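PDB 4Q25: phosphate-specific transport system accessory protein PhoU homolog from Pseudomonas aeruginosa, which probably takes part in regulating phosphate uptake as a cytoplasmic, all-helical homodimer of the PhoU family. Local coordinates for residues Val178-Met181 with Met182-Pro185; Tyr170-Ala173 with Leu174-Leu177; Glu120-Pro124 with Arg125-Glu129; Ala208-Ile211 with Ala212-Val215. All coordinates share one frame; numbering follows the deposited sequence.

Contact 1: Val178-Met181 with Met182-Pro185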
ATOM      1  N   VAL A 178     -14.330  17.117  -7.465  1.00 42.31           N
ATOM      2  CA  VAL A 178     -14.216  18.147  -6.410  1.00 43.59           C
ATOM      3  C   VAL A 178     -15.064  19.394  -6.784  1.00 48.85           C
ATOM      4  O   VAL A 178     -15.936  19.808  -6.021  1.00 44.71           O
ATOM      5  CB  VAL A 178     -12.749  18.505  -6.084  1.00 45.53           C
ATOM      6  CG1 VAL A 178     -12.648  19.718  -5.155  1.00 43.77           C
ATOM      7  CG2 VAL A 178     -12.058  17.323  -5.412  1.00 46.26           C
ATOM      8  N   THR A 179     -14.882  19.932  -7.990  1.00 49.44           N
ATOM      9  CA  THR A 179     -15.612  21.146  -8.387  1.00 46.59           C
ATOM     10  C   THR A 179     -17.105  20.857  -8.366  1.00 45.91           C
ATOM     11  O   THR A 179     -17.910  21.706  -7.966  1.00 44.88           O
ATOM     12  CB  THR A 179     -15.160  21.708  -9.763  1.00 47.22           C
ATOM     13  OG1 THR A 179     -15.387  20.743 -10.778  1.00 55.47           O
ATOM     14  CG2 THR A 179     -13.651  22.016  -9.765  1.00 46.38           C
ATOM     15  N   TYR A 180     -17.488  19.632  -8.734  1.00 44.59           N
ATOM     16  CA  TYR A 180     -18.896  19.261  -8.637  1.00 42.01           C
ATOM     17  C   TYR A 180     -19.416  19.227  -7.191  1.00 43.42           C
ATOM     18  O   TYR A 180     -20.529  19.688  -6.931  1.00 40.57           O
ATOM     19  CB  TYR A 180     -19.206  17.944  -9.324  1.00 40.22           C
ATOM     20  CG  TYR A 180     -20.666  17.661  -9.232  1.00 43.40           C
ATOM     21  CD1 TYR A 180     -21.552  18.138 -10.187  1.00 45.17           C
ATOM     22  CD2 TYR A 180     -21.182  16.950  -8.164  1.00 45.56           C
ATOM     23  CE1 TYR A 180     -22.906  17.886 -10.100  1.00 42.66           C
ATOM     24  CE2 TYR A 180     -22.532  16.732  -8.060  1.00 47.91           C
ATOM     25  CZ  TYR A 180     -23.385  17.205  -9.025  1.00 45.37           C
ATOM     26  OH  TYR A 180     -24.726  16.954  -8.887  1.00 56.07           O
ATOM     27  N   MET A 181     -18.619  18.696  -6.258  1.00 43.87           N
ATOM     28  CA  MET A 181     -19.001  18.700  -4.830  1.00 44.73           C
ATOM     29  C   MET A 181     -19.299  20.109  -4.326  1.00 46.24           C
ATOM     30  O   MET A 181     -20.174  20.296  -3.485  1.00 44.41           O
ATOM     31  CB  MET A 181     -17.918  18.121  -3.929  1.00 41.00           C
ATOM     32  CG  MET A 181     -17.874  16.618  -3.970  1.00 45.88           C
ATOM     33  SD  MET A 181     -16.881  15.891  -2.667  1.00 41.93           S
ATOM     34  CE  MET A 181     -15.235  16.373  -3.208  1.00 41.40           C
ATOM     35  N   MET A 182     -18.566  21.087  -4.832  1.00 49.61           N
ATOM     36  CA  MET A 182     -18.707  22.457  -4.351  1.00 50.84           C
ATOM     37  C   MET A 182     -19.999  23.075  -4.875  1.00 48.04           C
ATOM     38  O   MET A 182     -20.611  23.870  -4.210  1.00 49.30           O
ATOM     39  CB  MET A 182     -17.489  23.262  -4.750  1.00 51.70           C
ATOM     40  CG  MET A 182     -16.202  22.651  -4.210  1.00 52.28           C
ATOM     41  SD  MET A 182     -14.781  23.696  -4.492  1.00 65.21           S
ATOM     42  CE  MET A 182     -15.298  25.111  -3.504  1.00 66.62           C
ATOM     43  N   GLU A 183     -20.433  22.623  -6.041  1.00 48.21           N
ATOM     44  CA  GLU A 183     -21.684  23.034  -6.632  1.00 47.77           C
ATOM     45  C   GLU A 183     -22.884  22.344  -5.975  1.00 52.06           C
ATOM     46  O   GLU A 183     -23.943  22.953  -5.847  1.00 47.31           O
ATOM     47  CB  GLU A 183     -21.660  22.724  -8.126  1.00 53.01           C
ATOM     48  CG  GLU A 183     -22.982  22.910  -8.868  1.00 58.72           C
ATOM     49  CD  GLU A 183     -23.005  22.261 -10.254  1.00 61.38           C
ATOM     50  OE1 GLU A 183     -21.996  21.643 -10.647  1.00 66.02           O
ATOM     51  OE2 GLU A 183     -24.040  22.352 -10.962  1.00 65.63           O
ATOM     52  N   ASP A 184     -22.735  21.079  -5.583  1.00 47.37           N
ATOM     53  CA  ASP A 184     -23.853  20.313  -4.996  1.00 48.78           C
ATOM     54  C   ASP A 184     -23.386  19.634  -3.711  1.00 46.28           C
ATOM     55  O   ASP A 184     -23.051  18.458  -3.730  1.00 42.25           O
ATOM     56  CB  ASP A 184     -24.403  19.282  -6.006  1.00 48.11           C
ATOM     57  CG  ASP A 184     -25.558  18.397  -5.429  1.00 53.60           C
ATOM     58  OD1 ASP A 184     -26.187  18.734  -4.408  1.00 53.84           O
ATOM     59  OD2 ASP A 184     -25.850  17.339  -6.037  1.00 56.91           O
ATOM     60  N   PRO A 185     -23.336  20.390  -2.601  1.00 44.10           N
ATOM     61  CA  PRO A 185     -22.842  19.869  -1.347  1.00 45.62           C
ATOM     62  C   PRO A 185     -23.613  18.664  -0.807  1.00 45.14           C
ATOM     63  O   PRO A 185     -23.008  17.854  -0.114  1.00 47.42           O
ATOM     64  CB  PRO A 185     -22.967  21.062  -0.400  1.00 44.35           C
ATOM     65  CG  PRO A 185     -22.827  22.218  -1.262  1.00 45.99           C
ATOM     66  CD  PRO A 185     -23.524  21.845  -2.531  1.00 46.13           C
TER
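Met182 N donates to Val178 O (3.2 Å) and Asp184 N to Tyr180 O (2.9 Å), two i to i+4 bonds that bracket the last turn of helix 153-183 before Asp184 leaves helical geometry. Between them the bonding is poorer: Glu183 N makes weak bonds to the carbonyl oxygens of both Thr179 and Tyr180. Pro185 has no amide hydrogen to continue the series, and Met181 O instead meets Pro185 CA in a C-H...O contact of 3.4 Å.

The side chains centre on Tyr180. With CG anti to the backbone N (chi1 -178°), the ring reaches along the helix toward its C-terminal end and lies beside Asp184, both side chains pointing the same way. Asp184 CB packs against CE2 and CZ, while OD2 stands 3.1 Å from Tyr180 OH, the carboxylate steeply turned against the ring. Glu183 crosses the other part of the ring obliquely, OE1 lying 3.6 Å from Tyr180 CD1. Pro124 and Arg125, from the loop between helix 84-120 and helix 127-149, also pack on the tyrosine.

Met182 meets the helix through its first carbons, CG 3.4 Å from Val178 O, while the sulfur end leads away; it packs on Ile188 of the second subunit. Met181 is buried against helix 188-220, on Ile188, Val191, Leu192 and Ile195, and it also meets Leu192 of the second subunit; Pro185 packs on Pro185 of that subunit. The chemistry is therefore two-sided: apolar thioether and proline groups serve the dimer contact, whereas two carboxylates are brought near one tyrosine ring, their negative charges probably lying close together.

Contact 2: Tyr170-Ala173 with Leu174-Leu177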
ATOM      1  N   TYR A 170      -6.876   9.989 -13.450  1.00 45.67           N
ATOM      2  CA  TYR A 170      -7.330  10.100 -12.091  1.00 45.85           C
ATOM      3  C   TYR A 170      -7.378  11.578 -11.654  1.00 49.64           C
ATOM      4  O   TYR A 170      -8.375  12.026 -11.087  1.00 49.99           O
ATOM      5  CB  TYR A 170      -6.464   9.270 -11.131  1.00 44.10           C
ATOM      6  CG  TYR A 170      -6.733   9.613  -9.682  1.00 46.52           C
ATOM      7  CD1 TYR A 170      -7.850   9.116  -9.032  1.00 47.78           C
ATOM      8  CD2 TYR A 170      -5.904  10.496  -8.983  1.00 50.30           C
ATOM      9  CE1 TYR A 170      -8.139   9.470  -7.722  1.00 49.75           C
ATOM     10  CE2 TYR A 170      -6.164  10.845  -7.671  1.00 52.50           C
ATOM     11  CZ  TYR A 170      -7.287  10.328  -7.040  1.00 53.52           C
ATOM     12  OH  TYR A 170      -7.568  10.664  -5.742  1.00 48.93           O
ATOM     13  N   LYS A 171      -6.322  12.337 -11.923  1.00 51.53           N
ATOM     14  CA  LYS A 171      -6.269  13.735 -11.477  1.00 51.10           C
ATOM     15  C   LYS A 171      -7.328  14.597 -12.163  1.00 48.66           C
ATOM     16  O   LYS A 171      -7.862  15.503 -11.531  1.00 52.50           O
ATOM     17  CB  LYS A 171      -4.871  14.330 -11.658  1.00 54.94           C
ATOM     18  CG  LYS A 171      -3.830  13.703 -10.741  1.00 60.08           C
ATOM     19  CD  LYS A 171      -2.450  14.338 -10.890  1.00 63.04           C
ATOM     20  CE  LYS A 171      -1.560  13.949  -9.719  1.00 63.32           C
ATOM     21  NZ  LYS A 171      -0.216  14.606  -9.760  1.00 69.48           N
ATOM     22  N   THR A 172      -7.671  14.298 -13.416  1.00 45.61           N
ATOM     23  CA  THR A 172      -8.696  15.080 -14.126  1.00 50.66           C
ATOM     24  C   THR A 172     -10.089  14.678 -13.633  1.00 47.86           C
ATOM     25  O   THR A 172     -10.999  15.515 -13.565  1.00 49.99           O
ATOM     26  CB  THR A 172      -8.619  15.043 -15.703  1.00 52.46           C
ATOM     27  OG1 THR A 172      -8.733  13.709 -16.210  1.00 64.54           O
ATOM     28  CG2 THR A 172      -7.328  15.654 -16.249  1.00 51.79           C
ATOM     29  N   ALA A 173     -10.265  13.411 -13.268  1.00 49.59           N
ATOM     30  CA  ALA A 173     -11.559  12.995 -12.703  1.00 47.35           C
ATOM     31  C   ALA A 173     -11.733  13.589 -11.329  1.00 43.41           C
ATOM     32  O   ALA A 173     -12.814  13.994 -10.995  1.00 43.90           O
ATOM     33  CB  ALA A 173     -11.717  11.483 -12.669  1.00 47.32           C
ATOM     34  N   LEU A 174     -10.658  13.674 -10.553  1.00 44.51           N
ATOM     35  CA  LEU A 174     -10.702  14.333  -9.254  1.00 45.36           C
ATOM     36  C   LEU A 174     -11.175  15.780  -9.394  1.00 51.03           C
ATOM     37  O   LEU A 174     -11.974  16.243  -8.567  1.00 50.30           O
ATOM     38  CB  LEU A 174      -9.317  14.335  -8.589  1.00 46.25           C
ATOM     39  CG  LEU A 174      -9.032  15.019  -7.237  1.00 51.34           C
ATOM     40  CD1 LEU A 174      -9.840  14.371  -6.105  1.00 50.00           C
ATOM     41  CD2 LEU A 174      -7.571  15.080  -6.850  1.00 52.02           C
ATOM     42  N   ARG A 175     -10.630  16.493 -10.396  1.00 49.34           N
ATOM     43  CA  ARG A 175     -10.986  17.890 -10.692  1.00 53.93           C
ATOM     44  C   ARG A 175     -12.465  17.975 -10.910  1.00 48.18           C
ATOM     45  O   ARG A 175     -13.151  18.744 -10.253  1.00 45.91           O
ATOM     46  CB  ARG A 175     -10.296  18.411 -11.984  1.00 61.24           C
ATOM     47  CG  ARG A 175      -8.772  18.562 -11.939  1.00 70.13           C
ATOM     48  CD  ARG A 175      -8.146  19.134 -13.251  1.00 75.19           C
ATOM     49  NE  ARG A 175      -6.660  19.235 -13.282  1.00 75.56           N
ATOM     50  CZ  ARG A 175      -5.908  19.590 -14.341  1.00 76.28           C
ATOM     51  NH1 ARG A 175      -6.463  19.908 -15.510  1.00 74.23           N
ATOM     52  NH2 ARG A 175      -4.582  19.650 -14.229  1.00 69.08           N
ATOM     53  N   GLU A 176     -12.956  17.177 -11.855  1.00 48.21           N
ATOM     54  CA  GLU A 176     -14.392  17.153 -12.181  1.00 45.25           C
ATOM     55  C   GLU A 176     -15.226  16.984 -10.903  1.00 45.22           C
ATOM     56  O   GLU A 176     -16.168  17.744 -10.641  1.00 43.62           O
ATOM     57  CB  GLU A 176     -14.671  16.002 -13.152  1.00 49.06           C
ATOM     58  CG  GLU A 176     -16.067  15.998 -13.742  1.00 50.44           C
ATOM     59  CD  GLU A 176     -16.246  17.125 -14.730  1.00 54.04           C
ATOM     60  OE1 GLU A 176     -15.309  17.373 -15.528  1.00 50.88           O
ATOM     61  OE2 GLU A 176     -17.322  17.755 -14.711  1.00 52.28           O
ATOM     62  N   LEU A 177     -14.831  16.007 -10.089  1.00 43.00           N
ATOM     63  CA  LEU A 177     -15.605  15.615  -8.916  1.00 43.39           C
ATOM     64  C   LEU A 177     -15.511  16.596  -7.759  1.00 39.39           C
ATOM     65  O   LEU A 177     -16.527  16.896  -7.132  1.00 40.75           O
ATOM     66  CB  LEU A 177     -15.235  14.196  -8.489  1.00 42.34           C
ATOM     67  CG  LEU A 177     -15.555  13.144  -9.562  1.00 43.30           C
ATOM     68  CD1 LEU A 177     -14.898  11.811  -9.260  1.00 41.45           C
ATOM     69  CD2 LEU A 177     -17.048  12.957  -9.686  1.00 45.23           C
TER
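Tyr170 and Leu174 meet one turn apart on helix 153-183, part of the helical bundle of the PhoU fold, and the whole segment is regular alpha-helix. Its backbone bonds form an unbroken i to i+4 series: Leu174 N to Tyr170 O (2.9 Å), Arg175 N to Lys171 O, Glu176 N to Thr172 O and Leu177 N to Ala173 O. The bond from Glu176 is nearly straight, with an N-H...O angle of 173°.

Buried side chains lie on the inward side. Ala173 is one of them, and Leu177 rests on its carbonyl, aliphatic carbon against oxygen: Leu177 CG comes within 3.2 Å of Ala173 O and CD1 within 3.5 Å of the same oxygen. Because Leu177 CG is anti to its carbonyl carbon (chi1 -62°), the branch leans back over the preceding turn, and beyond it the side chain packs on Ile194 and Leu198 of helix 188-220. Tyr170 is buried too; its side chain meets Arg199 and Glu202 of that helix and Trp196 of the second subunit. Its hydroxyl approaches Leu174 CD1 only loosely, and this buried OH has no polar partner in the model.

Polar and charged side chains occupy the outer side. Thr172 OG1 bonds to Glu169 O, one turn back, while its methyl CG2 lies obliquely to the guanidinium of Arg175, 4.4 Å from NH1. Arg175 runs extended from CG to NE, its aliphatic part lying along the previous turn. The closest approach of that chain is at its base, where Arg175 CG lies 3.2 Å from Lys171 O.

Contact 3: Glu120-Pro124 with Arg125-Glu129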
ATOM      1  N   GLU A 120     -26.535   4.806   0.049  1.00 35.96           N
ATOM      2  CA  GLU A 120     -26.658   6.230   0.021  1.00 35.38           C
ATOM      3  C   GLU A 120     -27.361   6.767  -1.219  1.00 36.91           C
ATOM      4  O   GLU A 120     -27.784   7.904  -1.219  1.00 35.46           O
ATOM      5  CB  GLU A 120     -25.272   6.855   0.146  1.00 39.65           C
ATOM      6  CG  GLU A 120     -24.840   7.022   1.589  1.00 46.55           C
ATOM      7  CD  GLU A 120     -23.339   7.263   1.733  1.00 52.76           C
ATOM      8  OE1 GLU A 120     -22.678   7.545   0.718  1.00 58.51           O
ATOM      9  OE2 GLU A 120     -22.823   7.148   2.866  1.00 55.44           O
ATOM     10  N   GLY A 121     -27.476   5.966  -2.268  1.00 34.87           N
ATOM     11  CA  GLY A 121     -27.934   6.469  -3.555  1.00 36.38           C
ATOM     12  C   GLY A 121     -26.765   6.689  -4.494  1.00 39.00           C
ATOM     13  O   GLY A 121     -25.617   6.890  -4.071  1.00 37.65           O
ATOM     14  N   GLU A 122     -27.027   6.642  -5.782  1.00 38.09           N
ATOM     15  CA  GLU A 122     -25.934   6.812  -6.676  1.00 39.32           C
ATOM     16  C   GLU A 122     -25.373   8.239  -6.693  1.00 37.36           C
ATOM     17  O   GLU A 122     -26.046   9.220  -6.340  1.00 37.70           O
ATOM     18  CB  GLU A 122     -26.245   6.246  -8.067  1.00 44.98           C
ATOM     19  CG  GLU A 122     -27.399   6.850  -8.808  1.00 47.36           C
ATOM     20  CD  GLU A 122     -27.922   5.881  -9.845  1.00 50.14           C
ATOM     21  OE1 GLU A 122     -27.302   5.773 -10.924  1.00 52.32           O
ATOM     22  OE2 GLU A 122     -28.943   5.225  -9.578  1.00 51.79           O
ATOM     23  N   SER A 123     -24.086   8.326  -6.989  1.00 34.89           N
ATOM     24  CA  SER A 123     -23.417   9.615  -7.156  1.00 35.05           C
ATOM     25  C   SER A 123     -24.030  10.227  -8.417  1.00 36.41           C
ATOM     26  O   SER A 123     -24.402   9.516  -9.337  1.00 36.22           O
ATOM     27  CB  SER A 123     -21.920   9.412  -7.345  1.00 34.48           C
ATOM     28  OG  SER A 123     -21.204  10.607  -7.561  1.00 33.98           O
ATOM     29  N   PRO A 124     -24.169  11.548  -8.456  1.00 36.78           N
ATOM     30  CA  PRO A 124     -24.598  12.152  -9.722  1.00 39.69           C
ATOM     31  C   PRO A 124     -23.446  12.277 -10.714  1.00 38.91           C
ATOM     32  O   PRO A 124     -23.675  12.597 -11.872  1.00 38.63           O
ATOM     33  CB  PRO A 124     -25.140  13.521  -9.311  1.00 39.46           C
ATOM     34  CG  PRO A 124     -24.569  13.785  -7.956  1.00 44.44           C
ATOM     35  CD  PRO A 124     -24.011  12.519  -7.375  1.00 39.06           C
ATOM     36  N   ARG A 125     -22.223  11.965 -10.274  1.00 39.97           N
ATOM     37  CA  ARG A 125     -21.066  12.018 -11.141  1.00 40.63           C
ATOM     38  C   ARG A 125     -20.138  10.841 -10.879  1.00 42.75           C
ATOM     39  O   ARG A 125     -20.092  10.322  -9.766  1.00 38.92           O
ATOM     40  CB  ARG A 125     -20.311  13.327 -10.867  1.00 46.21           C
ATOM     41  CG  ARG A 125     -19.966  14.143 -12.086  1.00 51.62           C
ATOM     42  CD  ARG A 125     -21.188  14.777 -12.725  1.00 50.83           C
ATOM     43  NE  ARG A 125     -20.853  16.083 -13.283  1.00 54.42           N
ATOM     44  CZ  ARG A 125     -21.755  16.992 -13.633  1.00 55.30           C
ATOM     45  NH1 ARG A 125     -23.058  16.724 -13.508  1.00 57.37           N
ATOM     46  NH2 ARG A 125     -21.350  18.161 -14.123  1.00 51.90           N
ATOM     47  N   GLY A 126     -19.408  10.416 -11.919  1.00 43.04           N
ATOM     48  CA  GLY A 126     -18.210   9.590 -11.757  1.00 40.01           C
ATOM     49  C   GLY A 126     -18.226   8.151 -12.257  1.00 37.61           C
ATOM     50  O   GLY A 126     -17.203   7.497 -12.262  1.00 35.26           O
ATOM     51  N   TYR A 127     -19.372   7.647 -12.662  1.00 34.18           N
ATOM     52  CA  TYR A 127     -19.462   6.242 -13.013  1.00 34.50           C
ATOM     53  C   TYR A 127     -18.723   5.891 -14.305  1.00 35.79           C
ATOM     54  O   TYR A 127     -18.101   4.797 -14.415  1.00 33.12           O
ATOM     55  CB  TYR A 127     -20.935   5.791 -13.060  1.00 31.82           C
ATOM     56  CG  TYR A 127     -21.550   5.753 -11.691  1.00 34.81           C
ATOM     57  CD1 TYR A 127     -21.311   4.680 -10.836  1.00 32.63           C
ATOM     58  CD2 TYR A 127     -22.335   6.795 -11.221  1.00 35.56           C
ATOM     59  CE1 TYR A 127     -21.841   4.641  -9.565  1.00 32.44           C
ATOM     60  CE2 TYR A 127     -22.881   6.752  -9.950  1.00 35.52           C
ATOM     61  CZ  TYR A 127     -22.624   5.682  -9.117  1.00 34.15           C
ATOM     62  OH  TYR A 127     -23.183   5.653  -7.851  1.00 31.15           O
ATOM     63  N   VAL A 128     -18.790   6.780 -15.294  1.00 35.84           N
ATOM     64  CA  VAL A 128     -18.108   6.519 -16.555  1.00 36.25           C
ATOM     65  C   VAL A 128     -16.627   6.524 -16.281  1.00 33.35           C
ATOM     66  O   VAL A 128     -15.920   5.701 -16.806  1.00 32.59           O
ATOM     67  CB  VAL A 128     -18.503   7.475 -17.697  1.00 43.10           C
ATOM     68  CG1 VAL A 128     -18.126   8.918 -17.394  1.00 47.19           C
ATOM     69  CG2 VAL A 128     -17.824   7.054 -18.987  1.00 46.81           C
ATOM     70  N   GLU A 129     -16.171   7.423 -15.418  1.00 36.56           N
ATOM     71  CA  GLU A 129     -14.750   7.473 -15.057  1.00 39.51           C
ATOM     72  C   GLU A 129     -14.261   6.234 -14.282  1.00 34.92           C
ATOM     73  O   GLU A 129     -13.153   5.735 -14.519  1.00 32.89           O
ATOM     74  CB  GLU A 129     -14.435   8.732 -14.263  1.00 42.18           C
ATOM     75  CG  GLU A 129     -14.626  10.031 -15.050  1.00 45.85           C
ATOM     76  CD  GLU A 129     -15.954  10.715 -14.783  1.00 46.82           C
ATOM     77  OE1 GLU A 129     -16.954   9.998 -14.529  1.00 40.35           O
ATOM     78  OE2 GLU A 129     -15.991  11.974 -14.862  1.00 52.04           O
TER
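Ser123 and Tyr127 tie the loop after helix 84-120 to the first turn of helix 127-149 in the PhoU helical bundle. Ser123 N donates to Tyr127 OH over 3.0 Å, with an N-H...O angle of 155°, so the phenol oxygen of the first turn of the new helix acts as acceptor for a loop amide. The carbonyl on the other side of that peptide, Glu122 O, accepts from Arg190 NH1 of helix 188-220. Both polar atoms of the peptide between Glu122 and Ser123 are thus engaged, in different directions.

The serine side chain serves a second acceptor. With OG anti to the backbone N (chi1 178°), the hydroxyl is swung forward along the chain, and Ser123 OG donates to Arg125 O; the modelled length of 2.5 Å is doubtfully short, and the strength of the bond cannot be judged from it. Pro124, which lies between the two residues, has a nitrogen with no hydrogen to give. Ser123 is buried, its side chain packing on Val191 and Ile194 of helix 188-220.

Gly121 leaves the preceding helix with positive phi, and Gly126, also at positive phi, occupies the N-cap position of the next.

Tyr127 also contacts the loop through its ring, while Leu44 and Ile45 of helix 15-45 pack on it. Glu122 CB lies 3.1 Å from Tyr127 OH. Ser123 O approaches the ring at its edge, in the ring plane, 3.2 Å from Tyr127 CE2.

Contact 4: Ala208-Ile211 with Ala212-Val215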
ATOM      1  N   ALA A 208       0.294  -2.844 -10.614  1.00 37.53           N
ATOM      2  CA  ALA A 208       0.532  -3.525 -11.873  1.00 38.47           C
ATOM      3  C   ALA A 208       1.846  -3.053 -12.478  1.00 36.00           C
ATOM      4  O   ALA A 208       2.609  -3.846 -12.989  1.00 37.55           O
ATOM      5  CB  ALA A 208      -0.599  -3.253 -12.849  1.00 39.75           C
ATOM      6  N   ARG A 209       2.082  -1.753 -12.410  1.00 39.43           N
ATOM      7  CA  ARG A 209       3.308  -1.128 -12.867  1.00 43.26           C
ATOM      8  C   ARG A 209       4.499  -1.664 -12.119  1.00 46.66           C
ATOM      9  O   ARG A 209       5.491  -1.999 -12.742  1.00 43.63           O
ATOM     10  CB  ARG A 209       3.228   0.389 -12.713  1.00 46.79           C
ATOM     11  CG  ARG A 209       4.460   1.160 -13.129  1.00 49.22           C
ATOM     12  CD  ARG A 209       5.200   1.733 -11.934  1.00 55.22           C
ATOM     13  NE  ARG A 209       4.645   3.014 -11.515  1.00 58.75           N
ATOM     14  CZ  ARG A 209       4.282   3.326 -10.268  1.00 62.94           C
ATOM     15  NH1 ARG A 209       4.412   2.450  -9.270  1.00 55.46           N
ATOM     16  NH2 ARG A 209       3.780   4.537 -10.016  1.00 62.12           N
ATOM     17  N   ASN A 210       4.403  -1.753 -10.792  1.00 50.45           N
ATOM     18  CA  ASN A 210       5.494  -2.351  -9.997  1.00 48.52           C
ATOM     19  C   ASN A 210       5.809  -3.783 -10.428  1.00 46.61           C
ATOM     20  O   ASN A 210       6.978  -4.140 -10.549  1.00 46.34           O
ATOM     21  CB  ASN A 210       5.204  -2.358  -8.504  1.00 50.21           C
ATOM     22  CG  ASN A 210       5.013  -0.969  -7.932  1.00 54.58           C
ATOM     23  OD1 ASN A 210       5.478   0.019  -8.484  1.00 60.84           O
ATOM     24  ND2 ASN A 210       4.333  -0.894  -6.806  1.00 55.71           N
ATOM     25  N   ILE A 211       4.781  -4.596 -10.649  1.00 43.71           N
ATOM     26  CA  ILE A 211       5.008  -5.980 -11.059  1.00 44.48           C
ATOM     27  C   ILE A 211       5.647  -6.045 -12.441  1.00 48.80           C
ATOM     28  O   ILE A 211       6.390  -6.978 -12.735  1.00 46.58           O
ATOM     29  CB  ILE A 211       3.717  -6.783 -11.092  1.00 40.38           C
ATOM     30  CG1 ILE A 211       3.166  -6.935  -9.679  1.00 41.80           C
ATOM     31  CG2 ILE A 211       3.951  -8.146 -11.719  1.00 37.44           C
ATOM     32  CD1 ILE A 211       1.721  -7.378  -9.659  1.00 42.63           C
ATOM     33  N   ALA A 212       5.340  -5.056 -13.278  1.00 50.76           N
ATOM     34  CA  ALA A 212       5.937  -4.957 -14.604  1.00 52.49           C
ATOM     35  C   ALA A 212       7.432  -4.661 -14.487  1.00 51.50           C
ATOM     36  O   ALA A 212       8.253  -5.271 -15.172  1.00 51.49           O
ATOM     37  CB  ALA A 212       5.234  -3.888 -15.437  1.00 49.16           C
ATOM     38  N   GLU A 213       7.763  -3.742 -13.592  1.00 49.52           N
ATOM     39  CA  GLU A 213       9.132  -3.325 -13.375  1.00 52.03           C
ATOM     40  C   GLU A 213       9.967  -4.474 -12.814  1.00 56.60           C
ATOM     41  O   GLU A 213      11.167  -4.586 -13.101  1.00 61.20           O
ATOM     42  CB  GLU A 213       9.182  -2.085 -12.485  1.00 50.38           C
ATOM     43  CG  GLU A 213       8.879  -0.808 -13.266  1.00 51.79           C
ATOM     44  CD  GLU A 213       8.624   0.437 -12.405  1.00 57.41           C
ATOM     45  OE1 GLU A 213       8.370   0.364 -11.178  1.00 61.46           O
ATOM     46  OE2 GLU A 213       8.660   1.536 -12.979  1.00 63.99           O
ATOM     47  N   LEU A 214       9.321  -5.357 -12.061  1.00 55.83           N
ATOM     48  CA  LEU A 214       9.989  -6.547 -11.553  1.00 56.53           C
ATOM     49  C   LEU A 214      10.296  -7.512 -12.694  1.00 57.41           C
ATOM     50  O   LEU A 214      11.306  -8.212 -12.659  1.00 54.99           O
ATOM     51  CB  LEU A 214       9.145  -7.244 -10.485  1.00 51.99           C
ATOM     52  CG  LEU A 214       9.006  -6.475  -9.171  1.00 52.72           C
ATOM     53  CD1 LEU A 214       7.891  -7.029  -8.300  1.00 48.03           C
ATOM     54  CD2 LEU A 214      10.298  -6.499  -8.389  1.00 53.30           C
ATOM     55  N   VAL A 215       9.417  -7.551 -13.690  1.00 57.43           N
ATOM     56  CA  VAL A 215       9.612  -8.409 -14.862  1.00 62.84           C
ATOM     57  C   VAL A 215      10.767  -7.877 -15.716  1.00 60.78           C
ATOM     58  O   VAL A 215      11.499  -8.639 -16.337  1.00 59.54           O
ATOM     59  CB  VAL A 215       8.319  -8.545 -15.703  1.00 61.85           C
ATOM     60  CG1 VAL A 215       8.571  -9.336 -16.989  1.00 63.22           C
ATOM     61  CG2 VAL A 215       7.232  -9.247 -14.887  1.00 61.86           C
TER
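Ile211 and Val215 mark the close-packed side of these two turns of helix 188-220, where Val215 CG2 sits 3.2 Å from Ile211 O and Val215 N bonds to the same oxygen. Ala212 also lies close to the backbone, its CB 3.3 Å from Arg209 O, and Leu214 CG touches Asn210 O at 3.4 Å. Four i to i+4 bonds, beginning with Ala212 N to Ala208 O, hold the helix throughout.

The polar side is looser. Arg209 and exposed Glu213 run side by side in the same direction, guanidinium and carboxylate planes 16° apart. The touch is between the arginine's CD and the carboxylate: Arg209 CD lies 3.5 Å from Glu213 OE1, whereas Arg209 NE and Glu213 OE2 are 4.5 Å apart, with the oxygen well out of the guanidinium plane. Any attraction is probably one of charge, without a directed bond. Bends at chi2 (-109°) and chi3 turn the guanidinium toward Asn210, and Arg209 NH1 donates to Asn210 OD1 at 2.8 Å with that oxygen close to the guanidinium plane. The other end, NH2, forms a salt bridge with Asp163, and Asn210 ND2 bonds weakly to Asp99.

Around it, three helices receive the side chains: Ile211 and Leu214 pack on helix 84-120, Ala208 and Val215 on helix 127-149, and Ala212 with Arg209 on helix 153-183.

How the contacts relate
Contacts 1, 2 and 3 cluster at one end of the bundle, with centres 12 to 13 Å apart. Contact 2 runs directly into contact 1 along helix 153-183, and Thr179 OG1 ties them by bonding to Arg175 O and Glu176 O. The loop of contact 3 lies against both: Pro124 CG is 3.3 Å from Tyr180 OH, and Arg125 CB is 3.5 Å from Leu177 CD2. Contact 4 is remote, its centre about 36 Å from that of contact 1 and on the opposite side of the chain's centre from contact 3. Contacts 1 and 2 reach the second subunit, whereas contacts 3 and 4 do not touch it.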